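Local structure of endo-beta-mannanase (Rhizomucor miehei, 4QP0) at residues K143-N151 against I202-D210. The protein probably hydrolyses internal beta-1,4-mannosidic linkages in mannans, galactomannans and glucomannans, as a secreted fungal glycoside hydrolase of family 5. Sequence-based numbering, arbitrary orientation.
Sequences KEYISHVLN and ISEYIKSID
Asp210, whose CB lies 3.7 Å from Leu150 CD1, has a buried carboxylate held by three hydrogen bonds: OD2 is hydrogen-bonded to His213 ND1 and Trp170 NE1, and OD1 to the backbone N of Asn212. Asp210 is the first residue beyond helix 192-209, and its bond to Trp170 ties that end to strand 167-171. Leu150 reaches into the same corner with CD1, which also packs 4.0 Å from Ile209 CB and equally close to Ile206 CG2. No hydrogen bond joins the two segments. They belong to neighbouring outer helices of the family 5 TIM barrel; the two segments run roughly parallel, their axes at 33° and 10.3 Å apart at closest approach, and Leu150 and Ile206 both also rest on Trp170 of the barrel wall. Farther from the wall, Tyr205 extends across to helix 136-151 with CG anti to its own backbone N (chi1 -178°). Lys143 lays its extended aliphatic chain over one face of this ring, CG sitting almost above the centre at 3.8 Å from the centroid in a CH-pi contact. The ring edge meets Ile146 CG2 at 3.9 Å from CE2, while the phenol oxygen OH comes to 3.4 Å from Ser147 CB. On the inner side of the tyrosine, the two branches of Ile146 diverge: CG2 packs 3.8 Å from Ile206 CG1, and CD1 meets Ile202 CG2.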
loop_
_atom_site.group_PDB
_atom_site.type_symbol
_atom_site.label_atom_id
_atom_site.label_comp_id
_atom_site.label_asym_id
_atom_site.label_seq_id
_atom_site.Cartn_x
_atom_site.Cartn_y
_atom_site.Cartn_z
ATOM N N LYS A 143 8.910 12.820 8.635
ATOM C CA LYS A 143 8.985 12.275 9.987
ATOM C C LYS A 143 7.931 12.878 10.918
ATOM O O LYS A 143 7.124 12.145 11.507
ATOM C CB LYS A 143 10.380 12.458 10.571
ATOM C CG LYS A 143 11.386 11.428 10.096
ATOM C CD LYS A 143 12.768 11.745 10.647
ATOM C CE LYS A 143 13.768 10.669 10.253
ATOM N NZ LYS A 143 15.132 10.979 10.760
ATOM N N GLU A 144 7.918 14.203 11.034
ATOM C CA GLU A 144 6.941 14.872 11.895
ATOM C C GLU A 144 5.493 14.493 11.540
ATOM O O GLU A 144 4.642 14.411 12.425
ATOM C CB GLU A 144 7.156 16.395 11.937
ATOM C CG GLU A 144 6.825 17.155 10.655
ATOM C CD GLU A 144 7.047 18.665 10.755
ATOM O OE1 GLU A 144 6.928 19.358 9.711
ATOM O OE2 GLU A 144 7.334 19.164 11.870
ATOM N N TYR A 145 5.229 14.234 10.258
ATOM C CA TYR A 145 3.913 13.767 9.817
ATOM C C TYR A 145 3.644 12.358 10.335
ATOM O O TYR A 145 2.569 12.090 10.890
ATOM C CB TYR A 145 3.783 13.812 8.294
ATOM C CG TYR A 145 2.449 13.309 7.771
ATOM C CD1 TYR A 145 1.286 14.064 7.935
ATOM C CD2 TYR A 145 2.347 12.081 7.116
ATOM C CE1 TYR A 145 0.063 13.620 7.454
ATOM C CE2 TYR A 145 1.119 11.619 6.637
ATOM C CZ TYR A 145 -0.019 12.392 6.805
ATOM O OH TYR A 145 -1.241 11.954 6.337
ATOM N N ILE A 146 4.630 11.474 10.161
ATOM C CA ILE A 146 4.551 10.094 10.638
ATOM C C ILE A 146 4.282 10.075 12.140
ATOM O O ILE A 146 3.350 9.412 12.593
ATOM C CB ILE A 146 5.821 9.292 10.266
ATOM C CG1 ILE A 146 5.773 8.906 8.791
ATOM C CG2 ILE A 146 5.989 8.049 11.136
ATOM C CD1 ILE A 146 7.105 8.453 8.232
ATOM N N SER A 147 5.076 10.830 12.893
ATOM C CA SER A 147 4.888 10.977 14.338
ATOM C C SER A 147 3.471 11.399 14.687
ATOM O O SER A 147 2.862 10.837 15.586
ATOM C CB SER A 147 5.873 12.002 14.906
ATOM O OG SER A 147 5.464 12.436 16.196
ATOM N N HIS A 148 2.957 12.394 13.973
ATOM C CA HIS A 148 1.624 12.921 14.218
ATOM C C HIS A 148 0.566 11.874 13.987
ATOM O O HIS A 148 -0.351 11.714 14.797
ATOM C CB HIS A 148 1.385 14.127 13.321
ATOM C CG HIS A 148 0.125 14.883 13.641
ATOM N ND1 HIS A 148 0.140 16.099 14.212
ATOM C CD2 HIS A 148 -1.210 14.550 13.455
ATOM C CE1 HIS A 148 -1.120 16.527 14.382
ATOM N NE2 HIS A 148 -1.947 15.575 13.923
ATOM N N VAL A 149 0.689 11.143 12.884
ATOM C CA VAL A 149 -0.303 10.140 12.512
ATOM C C VAL A 149 -0.296 8.981 13.505
ATOM O O VAL A 149 -1.354 8.598 14.010
ATOM C CB VAL A 149 -0.102 9.633 11.070
ATOM C CG1 VAL A 149 -1.026 8.456 10.778
ATOM C CG2 VAL A 149 -0.361 10.756 10.083
ATOM N N LEU A 150 0.891 8.454 13.809
ATOM C CA LEU A 150 1.013 7.325 14.748
ATOM C C LEU A 150 0.577 7.684 16.173
ATOM O O LEU A 150 0.044 6.834 16.894
ATOM C CB LEU A 150 2.443 6.767 14.783
ATOM C CG LEU A 150 3.212 6.367 13.519
ATOM C CD1 LEU A 150 4.412 5.511 13.892
ATOM C CD2 LEU A 150 2.349 5.641 12.513
ATOM N N ASN A 151 0.820 8.937 16.567
ATOM C CA ASN A 151 0.482 9.415 17.908
ATOM C C ASN A 151 -0.968 9.863 18.077
ATOM O O ASN A 151 -1.472 9.912 19.200
ATOM C CB ASN A 151 1.427 10.543 18.340
ATOM C CG ASN A 151 2.784 10.029 18.775
ATOM O OD1 ASN A 151 2.882 9.140 19.624
ATOM N ND2 ASN A 151 3.840 10.584 18.198
ATOM N N ILE A 202 13.467 5.577 7.530
ATOM C CA ILE A 202 12.041 5.866 7.685
ATOM C C ILE A 202 11.334 4.709 8.388
ATOM O O ILE A 202 10.552 4.928 9.312
ATOM C CB ILE A 202 11.357 6.192 6.337
ATOM C CG1 ILE A 202 11.906 7.507 5.748
ATOM C CG2 ILE A 202 9.841 6.259 6.484
ATOM C CD1 ILE A 202 11.730 8.734 6.618
ATOM N N SER A 203 11.625 3.480 7.978
ATOM C CA SER A 203 11.013 2.317 8.636
ATOM C C SER A 203 11.520 2.173 10.070
ATOM O O SER A 203 10.760 1.802 10.961
ATOM C CB SER A 203 11.211 1.021 7.834
ATOM O OG SER A 203 12.583 0.685 7.691
ATOM N N GLU A 204 12.797 2.487 10.293
ATOM C CA GLU A 204 13.335 2.535 11.654
ATOM C C GLU A 204 12.673 3.639 12.472
ATOM O O GLU A 204 12.339 3.426 13.634
ATOM C CB GLU A 204 14.862 2.658 11.668
ATOM C CG GLU A 204 15.573 1.320 11.481
ATOM C CD GLU A 204 17.064 1.450 11.174
ATOM O OE1 GLU A 204 17.598 2.588 11.164
ATOM O OE2 GLU A 204 17.705 0.398 10.932
ATOM N N TYR A 205 12.453 4.799 11.861
ATOM C CA TYR A 205 11.752 5.884 12.552
ATOM C C TYR A 205 10.335 5.472 12.963
ATOM O O TYR A 205 9.910 5.770 14.080
ATOM C CB TYR A 205 11.730 7.172 11.725
ATOM C CG TYR A 205 11.053 8.330 12.437
ATOM C CD1 TYR A 205 11.686 8.997 13.494
ATOM C CD2 TYR A 205 9.774 8.757 12.060
ATOM C CE1 TYR A 205 11.064 10.052 14.152
ATOM C CE2 TYR A 205 9.143 9.809 12.711
ATOM C CZ TYR A 205 9.794 10.455 13.751
ATOM O OH TYR A 205 9.171 11.499 14.395
ATOM N N ILE A 206 9.615 4.792 12.068
ATOM C CA ILE A 206 8.304 4.227 12.414
ATOM C C ILE A 206 8.445 3.242 13.577
ATOM O O ILE A 206 7.683 3.317 14.544
ATOM C CB ILE A 206 7.593 3.562 11.203
ATOM C CG1 ILE A 206 7.233 4.615 10.152
ATOM C CG2 ILE A 206 6.338 2.805 11.643
ATOM C CD1 ILE A 206 6.760 4.037 8.834
ATOM N N LYS A 207 9.431 2.351 13.509
ATOM C CA LYS A 207 9.625 1.358 14.568
ATOM C C LYS A 207 9.926 1.942 15.958
ATOM O O LYS A 207 9.514 1.368 16.970
ATOM C CB LYS A 207 10.689 0.328 14.168
ATOM C CG LYS A 207 10.221 -0.681 13.124
ATOM C CD LYS A 207 9.166 -1.644 13.663
ATOM C CE LYS A 207 8.848 -2.713 12.633
ATOM N NZ LYS A 207 8.113 -3.857 13.228
ATOM N N SER A 208 10.624 3.080 16.006
ATOM C CA SER A 208 10.963 3.731 17.276
ATOM C C SER A 208 9.749 4.322 17.997
ATOM O O SER A 208 9.695 4.307 19.224
ATOM C CB SER A 208 12.074 4.787 17.094
ATOM O OG SER A 208 11.598 5.964 16.460
ATOM N N ILE A 209 8.775 4.838 17.247
ATOM C CA ILE A 209 7.493 5.255 17.838
ATOM C C ILE A 209 6.541 4.067 18.067
ATOM O O ILE A 209 5.977 3.902 19.151
ATOM C CB ILE A 209 6.775 6.320 16.978
ATOM C CG1 ILE A 209 7.671 7.555 16.747
ATOM C CG2 ILE A 209 5.436 6.700 17.598
ATOM C CD1 ILE A 209 7.715 8.543 17.898
ATOM N N ASP A 210 6.369 3.240 17.046
ATOM C CA ASP A 210 5.344 2.193 17.078
ATOM C C ASP A 210 5.968 0.800 17.131
ATOM O O ASP A 210 6.522 0.310 16.142
ATOM C CB ASP A 210 4.417 2.338 15.866
ATOM C CG ASP A 210 3.277 1.308 15.843
ATOM O OD1 ASP A 210 3.375 0.214 16.442
ATOM O OD2 ASP A 210 2.269 1.599 15.178
#